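Local coordinates for protein succinate dehydrogenase subunit A (Mycolicibacterium smegmatis, PDB 7D6V) that serves as the FAD-carrying flavoprotein subunit of a membrane-bound succinate dehydrogenase, probably oxidising succinate and passing the electrons on towards quinone, at residues G105-R119 with L129-T143. Numbering follows the deposited sequence.
Sequences GALFDRTKDGKISQR and LAHVGDRTGLEIIRT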
ATOM      1  N   GLY A 105       3.978  16.854   4.904  1.00 14.57           N
ATOM      2  CA  GLY A 105       2.674  16.271   5.145  1.00 14.57           C
ATOM      3  C   GLY A 105       2.695  14.875   5.730  1.00 14.57           C
ATOM      4  O   GLY A 105       1.646  14.237   5.850  1.00 14.57           O
ATOM      5  N   ALA A 106       3.875  14.384   6.098  1.00 14.61           N
ATOM      6  CA  ALA A 106       3.978  13.057   6.688  1.00 14.61           C
ATOM      7  C   ALA A 106       3.385  13.041   8.090  1.00 14.61           C
ATOM      8  O   ALA A 106       3.547  13.989   8.863  1.00 14.61           O
ATOM      9  CB  ALA A 106       5.435  12.604   6.734  1.00 14.61           C
ATOM     10  N   LEU A 107       2.696  11.952   8.419  1.00 14.47           N
ATOM     11  CA  LEU A 107       2.073  11.767   9.728  1.00 14.47           C
ATOM     12  C   LEU A 107       2.617  10.487  10.352  1.00 14.47           C
ATOM     13  O   LEU A 107       2.137   9.391  10.049  1.00 14.47           O
ATOM     14  CB  LEU A 107       0.554  11.717   9.610  1.00 14.47           C
ATOM     15  CG  LEU A 107      -0.163  13.009   9.229  1.00 14.47           C
ATOM     16  CD1 LEU A 107      -1.618  12.727   8.953  1.00 14.47           C
ATOM     17  CD2 LEU A 107      -0.022  14.040  10.326  1.00 14.47           C
ATOM     18  N   PHE A 108       3.615  10.624  11.218  1.00 15.04           N
ATOM     19  CA  PHE A 108       4.124   9.496  11.979  1.00 15.04           C
ATOM     20  C   PHE A 108       3.268   9.266  13.221  1.00 15.04           C
ATOM     21  O   PHE A 108       2.346  10.027  13.524  1.00 15.04           O
ATOM     22  CB  PHE A 108       5.576   9.733  12.391  1.00 15.04           C
ATOM     23  CG  PHE A 108       6.534   9.802  11.242  1.00 15.04           C
ATOM     24  CD1 PHE A 108       7.131   8.656  10.753  1.00 15.04           C
ATOM     25  CD2 PHE A 108       6.846  11.015  10.657  1.00 15.04           C
ATOM     26  CE1 PHE A 108       8.017   8.716   9.701  1.00 15.04           C
ATOM     27  CE2 PHE A 108       7.732  11.082   9.603  1.00 15.04           C
ATOM     28  CZ  PHE A 108       8.318   9.931   9.124  1.00 15.04           C
ATOM     29  N   ASP A 109       3.578   8.195  13.942  1.00 15.35           N
ATOM     30  CA  ASP A 109       3.005   8.007  15.264  1.00 15.35           C
ATOM     31  C   ASP A 109       3.588   9.034  16.225  1.00 15.35           C
ATOM     32  O   ASP A 109       4.711   9.511  16.050  1.00 15.35           O
ATOM     33  CB  ASP A 109       3.268   6.592  15.770  1.00 15.35           C
ATOM     34  CG  ASP A 109       2.426   5.555  15.062  1.00 15.35           C
ATOM     35  OD1 ASP A 109       2.857   4.388  14.987  1.00 15.35           O
ATOM     36  OD2 ASP A 109       1.331   5.905  14.578  1.00 15.35           O
ATOM     37  N   ARG A 110       2.814   9.382  17.245  1.00 14.88           N
ATOM     38  CA  ARG A 110       3.164  10.477  18.134  1.00 14.88           C
ATOM     39  C   ARG A 110       3.439   9.972  19.542  1.00 14.88           C
ATOM     40  O   ARG A 110       2.956   8.913  19.949  1.00 14.88           O
ATOM     41  CB  ARG A 110       2.053  11.531  18.177  1.00 14.88           C
ATOM     42  CG  ARG A 110       1.398  11.816  16.840  1.00 14.88           C
ATOM     43  CD  ARG A 110       2.398  12.313  15.811  1.00 14.88           C
ATOM     44  NE  ARG A 110       3.047  13.556  16.212  1.00 14.88           N
ATOM     45  CZ  ARG A 110       4.019  14.139  15.523  1.00 14.88           C
ATOM     46  NH1 ARG A 110       4.454  13.588  14.402  1.00 14.88           N
ATOM     47  NH2 ARG A 110       4.558  15.268  15.952  1.00 14.88           N
ATOM     48  N   THR A 111       4.234  10.743  20.279  1.00 16.21           N
ATOM     49  CA  THR A 111       4.456  10.511  21.694  1.00 16.21           C
ATOM     50  C   THR A 111       3.458  11.329  22.514  1.00 16.21           C
ATOM     51  O   THR A 111       2.587  12.016  21.978  1.00 16.21           O
ATOM     52  CB  THR A 111       5.893  10.857  22.080  1.00 16.21           C
ATOM     53  OG1 THR A 111       6.086  12.274  22.002  1.00 16.21           O
ATOM     54  CG2 THR A 111       6.871  10.173  21.158  1.00 16.21           C
ATOM     55  N   LYS A 112       3.584  11.247  23.841  1.00 18.61           N
ATOM     56  CA  LYS A 112       2.708  12.018  24.716  1.00 18.61           C
ATOM     57  C   LYS A 112       2.975  13.514  24.610  1.00 18.61           C
ATOM     58  O   LYS A 112       2.056  14.318  24.794  1.00 18.61           O
ATOM     59  CB  LYS A 112       2.870  11.553  26.162  1.00 18.61           C
ATOM     60  CG  LYS A 112       2.529  10.086  26.434  1.00 18.61           C
ATOM     61  CD  LYS A 112       1.035   9.785  26.344  1.00 18.61           C
ATOM     62  CE  LYS A 112       0.610   9.293  24.969  1.00 18.61           C
ATOM     63  NZ  LYS A 112      -0.826   8.908  24.944  1.00 18.61           N
ATOM     64  N   ASP A 113       4.215  13.907  24.323  1.00 18.47           N
ATOM     65  CA  ASP A 113       4.550  15.314  24.152  1.00 18.47           C
ATOM     66  C   ASP A 113       4.157  15.856  22.787  1.00 18.47           C
ATOM     67  O   ASP A 113       4.278  17.063  22.561  1.00 18.47           O
ATOM     68  CB  ASP A 113       6.049  15.538  24.351  1.00 18.47           C
ATOM     69  CG  ASP A 113       6.578  14.875  25.599  1.00 18.47           C
ATOM     70  OD1 ASP A 113       5.908  14.961  26.650  1.00 18.47           O
ATOM     71  OD2 ASP A 113       7.668  14.272  25.528  1.00 18.47           O
ATOM     72  N   GLY A 114       3.704  15.002  21.877  1.00 16.19           N
ATOM     73  CA  GLY A 114       3.383  15.433  20.535  1.00 16.19           C
ATOM     74  C   GLY A 114       4.529  15.379  19.557  1.00 16.19           C
ATOM     75  O   GLY A 114       4.464  16.038  18.515  1.00 16.19           O
ATOM     76  N   LYS A 115       5.579  14.624  19.858  1.00 15.04           N
ATOM     77  CA  LYS A 115       6.716  14.464  18.969  1.00 15.04           C
ATOM     78  C   LYS A 115       6.574  13.167  18.180  1.00 15.04           C
ATOM     79  O   LYS A 115       5.598  12.430  18.311  1.00 15.04           O
ATOM     80  CB  LYS A 115       8.023  14.486  19.761  1.00 15.04           C
ATOM     81  CG  LYS A 115       8.153  15.652  20.709  1.00 15.04           C
ATOM     82  CD  LYS A 115       9.575  15.792  21.205  1.00 15.04           C
ATOM     83  CE  LYS A 115       9.712  16.985  22.129  1.00 15.04           C
ATOM     84  NZ  LYS A 115      11.107  17.493  22.181  1.00 15.04           N
ATOM     85  N   ILE A 116       7.566  12.888  17.346  1.00 14.93           N
ATOM     86  CA  ILE A 116       7.568  11.671  16.543  1.00 14.93           C
ATOM     87  C   ILE A 116       7.967  10.494  17.424  1.00 14.93           C
ATOM     88  O   ILE A 116       8.955  10.562  18.163  1.00 14.93           O
ATOM     89  CB  ILE A 116       8.510  11.815  15.338  1.00 14.93           C
ATOM     90  CG1 ILE A 116       8.009  12.910  14.398  1.00 14.93           C
ATOM     91  CG2 ILE A 116       8.617  10.508  14.590  1.00 14.93           C
ATOM     92  CD1 ILE A 116       8.865  13.099  13.173  1.00 14.93           C
ATOM     93  N   SER A 117       7.193   9.416  17.352  1.00 15.15           N
ATOM     94  CA  SER A 117       7.457   8.227  18.149  1.00 15.15           C
ATOM     95  C   SER A 117       8.603   7.421  17.551  1.00 15.15           C
ATOM     96  O   SER A 117       8.735   7.312  16.330  1.00 15.15           O
ATOM     97  CB  SER A 117       6.198   7.366  18.240  1.00 15.15           C
ATOM     98  OG  SER A 117       6.358   6.324  19.183  1.00 15.15           O
ATOM     99  N   GLN A 118       9.433   6.852  18.424  1.00 14.69           N
ATOM    100  CA  GLN A 118      10.601   6.079  18.022  1.00 14.69           C
ATOM    101  C   GLN A 118      10.575   4.724  18.714  1.00 14.69           C
ATOM    102  O   GLN A 118      10.339   4.648  19.922  1.00 14.69           O
ATOM    103  CB  GLN A 118      11.895   6.823  18.361  1.00 14.69           C
ATOM    104  CG  GLN A 118      12.068   8.130  17.610  1.00 14.69           C
ATOM    105  CD  GLN A 118      13.295   8.897  18.045  1.00 14.69           C
ATOM    106  OE1 GLN A 118      13.439   9.248  19.212  1.00 14.69           O
ATOM    107  NE2 GLN A 118      14.189   9.164  17.105  1.00 14.69           N
ATOM    108  N   ARG A 119      10.818   3.663  17.951  1.00 16.46           N
ATOM    109  CA  ARG A 119      10.862   2.308  18.480  1.00 16.46           C
ATOM    110  C   ARG A 119      12.298   1.832  18.648  1.00 16.46           C
ATOM    111  O   ARG A 119      13.241   2.400  18.096  1.00 16.46           O
ATOM    112  CB  ARG A 119      10.111   1.333  17.570  1.00 16.46           C
ATOM    113  CG  ARG A 119       8.611   1.383  17.703  1.00 16.46           C
ATOM    114  CD  ARG A 119       7.954   0.302  16.865  1.00 16.46           C
ATOM    115  NE  ARG A 119       8.268   0.447  15.449  1.00 16.46           N
ATOM    116  CZ  ARG A 119       7.706  -0.269  14.483  1.00 16.46           C
ATOM    117  NH1 ARG A 119       6.791  -1.178  14.778  1.00 16.46           N
ATOM    118  NH2 ARG A 119       8.053  -0.071  13.219  1.00 16.46           N
ATOM    119  N   LEU A 129      13.845   4.542  15.735  1.00 14.31           N
ATOM    120  CA  LEU A 129      13.159   4.303  14.470  1.00 14.31           C
ATOM    121  C   LEU A 129      11.823   5.032  14.471  1.00 14.31           C
ATOM    122  O   LEU A 129      10.866   4.603  15.118  1.00 14.31           O
ATOM    123  CB  LEU A 129      12.984   2.808  14.234  1.00 14.31           C
ATOM    124  CG  LEU A 129      14.107   2.122  13.452  1.00 14.31           C
ATOM    125  CD1 LEU A 129      15.390   2.081  14.258  1.00 14.31           C
ATOM    126  CD2 LEU A 129      13.693   0.724  13.044  1.00 14.31           C
ATOM    127  N   ALA A 130      11.757   6.143  13.740  1.00 14.51           N
ATOM    128  CA  ALA A 130      10.490   6.820  13.514  1.00 14.51           C
ATOM    129  C   ALA A 130       9.597   5.951  12.640  1.00 14.51           C
ATOM    130  O   ALA A 130      10.020   5.478  11.584  1.00 14.51           O
ATOM    131  CB  ALA A 130      10.723   8.175  12.853  1.00 14.51           C
ATOM    132  N   HIS A 131       8.355   5.754  13.072  1.00 15.41           N
ATOM    133  CA  HIS A 131       7.492   4.760  12.456  1.00 15.41           C
ATOM    134  C   HIS A 131       6.052   5.249  12.440  1.00 15.41           C
ATOM    135  O   HIS A 131       5.673   6.166  13.169  1.00 15.41           O
ATOM    136  CB  HIS A 131       7.566   3.427  13.205  1.00 15.41           C
ATOM    137  CG  HIS A 131       7.029   3.500  14.598  1.00 15.41           C
ATOM    138  ND1 HIS A 131       5.772   3.050  14.936  1.00 15.41           N
ATOM    139  CD2 HIS A 131       7.565   4.007  15.733  1.00 15.41           C
ATOM    140  CE1 HIS A 131       5.563   3.260  16.223  1.00 15.41           C
ATOM    141  NE2 HIS A 131       6.636   3.839  16.729  1.00 15.41           N
ATOM    142  N   VAL A 132       5.259   4.622  11.575  1.00 16.10           N
ATOM    143  CA  VAL A 132       3.803   4.708  11.608  1.00 16.10           C
ATOM    144  C   VAL A 132       3.258   3.313  11.305  1.00 16.10           C
ATOM    145  O   VAL A 132       3.454   2.791  10.202  1.00 16.10           O
ATOM    146  CB  VAL A 132       3.242   5.770  10.642  1.00 16.10           C
ATOM    147  CG1 VAL A 132       3.571   5.476   9.180  1.00 16.10           C
ATOM    148  CG2 VAL A 132       1.742   5.893  10.819  1.00 16.10           C
ATOM    149  N   GLY A 133       2.621   2.693  12.295  1.00 17.06           N
ATOM    150  CA  GLY A 133       2.190   1.312  12.148  1.00 17.06           C
ATOM    151  C   GLY A 133       3.354   0.436  11.748  1.00 17.06           C
ATOM    152  O   GLY A 133       4.461   0.555  12.282  1.00 17.06           O
ATOM    153  N   ASP A 134       3.116  -0.450  10.789  1.00 18.81           N
ATOM    154  CA  ASP A 134       4.190  -1.007   9.975  1.00 18.81           C
ATOM    155  C   ASP A 134       3.881  -0.675   8.520  1.00 18.81           C
ATOM    156  O   ASP A 134       3.514  -1.544   7.727  1.00 18.81           O
ATOM    157  CB  ASP A 134       4.308  -2.518  10.196  1.00 18.81           C
ATOM    158  CG  ASP A 134       4.810  -2.869  11.581  1.00 18.81           C
ATOM    159  OD1 ASP A 134       5.565  -2.067  12.166  1.00 18.81           O
ATOM    160  OD2 ASP A 134       4.444  -3.949  12.089  1.00 18.81           O
ATOM    161  N   ARG A 135       4.050   0.605   8.171  1.00 16.32           N
ATOM    162  CA  ARG A 135       3.931   1.066   6.795  1.00 16.32           C
ATOM    163  C   ARG A 135       4.845   2.256   6.532  1.00 16.32           C
ATOM    164  O   ARG A 135       4.487   3.150   5.758  1.00 16.32           O
ATOM    165  CB  ARG A 135       2.476   1.405   6.453  1.00 16.32           C
ATOM    166  CG  ARG A 135       1.746   2.199   7.510  1.00 16.32           C
ATOM    167  CD  ARG A 135       0.318   2.487   7.084  1.00 16.32           C
ATOM    168  NE  ARG A 135      -0.389   3.300   8.067  1.00 16.32           N
ATOM    169  CZ  ARG A 135      -0.950   2.815   9.170  1.00 16.32           C
ATOM    170  NH1 ARG A 135      -1.575   3.627  10.010  1.00 16.32           N
ATOM    171  NH2 ARG A 135      -0.887   1.517   9.433  1.00 16.32           N
ATOM    172  N   THR A 136       6.006   2.301   7.189  1.00 15.40           N
ATOM    173  CA  THR A 136       6.835   3.501   7.158  1.00 15.40           C
ATOM    174  C   THR A 136       7.332   3.811   5.751  1.00 15.40           C
ATOM    175  O   THR A 136       7.384   4.978   5.349  1.00 15.40           O
ATOM    176  CB  THR A 136       8.009   3.345   8.124  1.00 15.40           C
ATOM    177  OG1 THR A 136       7.532   2.821   9.368  1.00 15.40           O
ATOM    178  CG2 THR A 136       8.669   4.683   8.376  1.00 15.40           C
ATOM    179  N   GLY A 137       7.708   2.782   4.989  1.00 14.35           N
ATOM    180  CA  GLY A 137       8.144   3.014   3.621  1.00 14.35           C
ATOM    181  C   GLY A 137       7.051   3.607   2.753  1.00 14.35           C
ATOM    182  O   GLY A 137       7.304   4.500   1.938  1.00 14.35           O
ATOM    183  N   LEU A 138       5.820   3.120   2.921  1.00 14.11           N
ATOM    184  CA  LEU A 138       4.690   3.690   2.198  1.00 14.11           C
ATOM    185  C   LEU A 138       4.492   5.155   2.556  1.00 14.11           C
ATOM    186  O   LEU A 138       4.257   5.989   1.674  1.00 14.11           O
ATOM    187  CB  LEU A 138       3.423   2.892   2.497  1.00 14.11           C
ATOM    188  CG  LEU A 138       2.126   3.447   1.909  1.00 14.11           C
ATOM    189  CD1 LEU A 138       2.097   3.243   0.408  1.00 14.11           C
ATOM    190  CD2 LEU A 138       0.922   2.802   2.564  1.00 14.11           C
ATOM    191  N   GLU A 139       4.591   5.489   3.843  1.00 14.56           N
ATOM    192  CA  GLU A 139       4.450   6.878   4.265  1.00 14.56           C
ATOM    193  C   GLU A 139       5.533   7.751   3.645  1.00 14.56           C
ATOM    194  O   GLU A 139       5.249   8.847   3.147  1.00 14.56           O
ATOM    195  CB  GLU A 139       4.494   6.965   5.789  1.00 14.56           C
ATOM    196  CG  GLU A 139       4.361   8.367   6.354  1.00 14.56           C
ATOM    197  CD  GLU A 139       2.938   8.885   6.311  1.00 14.56           C
ATOM    198  OE1 GLU A 139       2.726   9.991   5.777  1.00 14.56           O
ATOM    199  OE2 GLU A 139       2.032   8.189   6.810  1.00 14.56           O
ATOM    200  N   ILE A 140       6.776   7.268   3.643  1.00 14.06           N
ATOM    201  CA  ILE A 140       7.885   8.042   3.093  1.00 14.06           C
ATOM    202  C   ILE A 140       7.667   8.307   1.609  1.00 14.06           C
ATOM    203  O   ILE A 140       7.787   9.446   1.135  1.00 14.06           O
ATOM    204  CB  ILE A 140       9.216   7.313   3.341  1.00 14.06           C
ATOM    205  CG1 ILE A 140       9.581   7.360   4.819  1.00 14.06           C
ATOM    206  CG2 ILE A 140      10.325   7.922   2.507  1.00 14.06           C
ATOM    207  CD1 ILE A 140      10.592   6.325   5.205  1.00 14.06           C
ATOM    208  N   ILE A 141       7.338   7.259   0.852  1.00 13.67           N
ATOM    209  CA  ILE A 141       7.225   7.416  -0.595  1.00 13.67           C
ATOM    210  C   ILE A 141       5.998   8.250  -0.958  1.00 13.67           C
ATOM    211  O   ILE A 141       6.047   9.067  -1.885  1.00 13.67           O
ATOM    212  CB  ILE A 141       7.236   6.040  -1.290  1.00 13.67           C
ATOM    213  CG1 ILE A 141       7.501   6.200  -2.788  1.00 13.67           C
ATOM    214  CG2 ILE A 141       5.951   5.278  -1.037  1.00 13.67           C
ATOM    215  CD1 ILE A 141       7.925   4.925  -3.470  1.00 13.67           C
ATOM    216  N   ARG A 142       4.891   8.083  -0.224  1.00 13.07           N
ATOM    217  CA  ARG A 142       3.719   8.921  -0.453  1.00 13.07           C
ATOM    218  C   ARG A 142       4.041  10.382  -0.194  1.00 13.07           C
ATOM    219  O   ARG A 142       3.657  11.259  -0.976  1.00 13.07           O
ATOM    220  CB  ARG A 142       2.571   8.486   0.454  1.00 13.07           C
ATOM    221  CG  ARG A 142       1.675   7.418  -0.109  1.00 13.07           C
ATOM    222  CD  ARG A 142       0.891   7.860  -1.329  1.00 13.07           C
ATOM    223  NE  ARG A 142       0.315   6.683  -1.967  1.00 13.07           N
ATOM    224  CZ  ARG A 142       0.993   5.871  -2.768  1.00 13.07           C
ATOM    225  NH1 ARG A 142       2.261   6.124  -3.047  1.00 13.07           N
ATOM    226  NH2 ARG A 142       0.406   4.813  -3.296  1.00 13.07           N
ATOM    227  N   THR A 143       4.740  10.662   0.907  1.00 12.98           N
ATOM    228  CA  THR A 143       5.077  12.037   1.244  1.00 12.98           C
ATOM    229  C   THR A 143       5.959  12.660   0.173  1.00 12.98           C
ATOM    230  O   THR A 143       5.731  13.801  -0.241  1.00 12.98           O
ATOM    231  CB  THR A 143       5.765  12.078   2.606  1.00 12.98           C
ATOM    232  OG1 THR A 143       5.013  11.294   3.538  1.00 12.98           O
ATOM    233  CG2 THR A 143       5.841  13.488   3.117  1.00 12.98           C
TER
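Arg119 lies flat over one face of the His131 ring, the two groups 4.2 Å apart between the guanidinium and ring centres and their planes 24° from parallel. The stack starts further back along the arginine: CG of Arg119 sits over the same imidazole, 3.6 Å from its centroid, in a CH-pi contact. A bend at chi3 (-60°) then turns the chain so that NE passes above CG of His131 and NH1 goes on to OD1 of Asp134. That salt bridge, 3.0 Å from NH1 to OD1, runs nearly in the guanidinium plane and uses the syn lone pair of the carboxylate.

Asp109 stands at about a right angle to His131 and meets two backbone groups: its N donates to His131 O at 3.0 Å, and its OD1 takes the N-H of Gly133 from above the carboxylate plane. Alongside, the Phe108 ring has the backbone O of His131 at its edge, while Ala130 CB meets Ile116 CG2 at 3.6 Å.

The base is an antiparallel hairpin, where Arg119 and Leu129 exchange both backbone bonds; strand 54-55 flanks strand 129-130, and the side chain of Leu129 comes within about 6 Å of FAD. At the far end, Glu139 OE1 accepts a weak bond from Leu107 N, but its stronger partner is Arg143 of the iron-sulfur subunit.

Stacking and the salt bridge together probably limit the rotation of the guanidinium. The arginine's charge, partly offset by Asp134, would if anything disfavour protonating the imidazole it covers, and the Asp109 carboxylate would favour it.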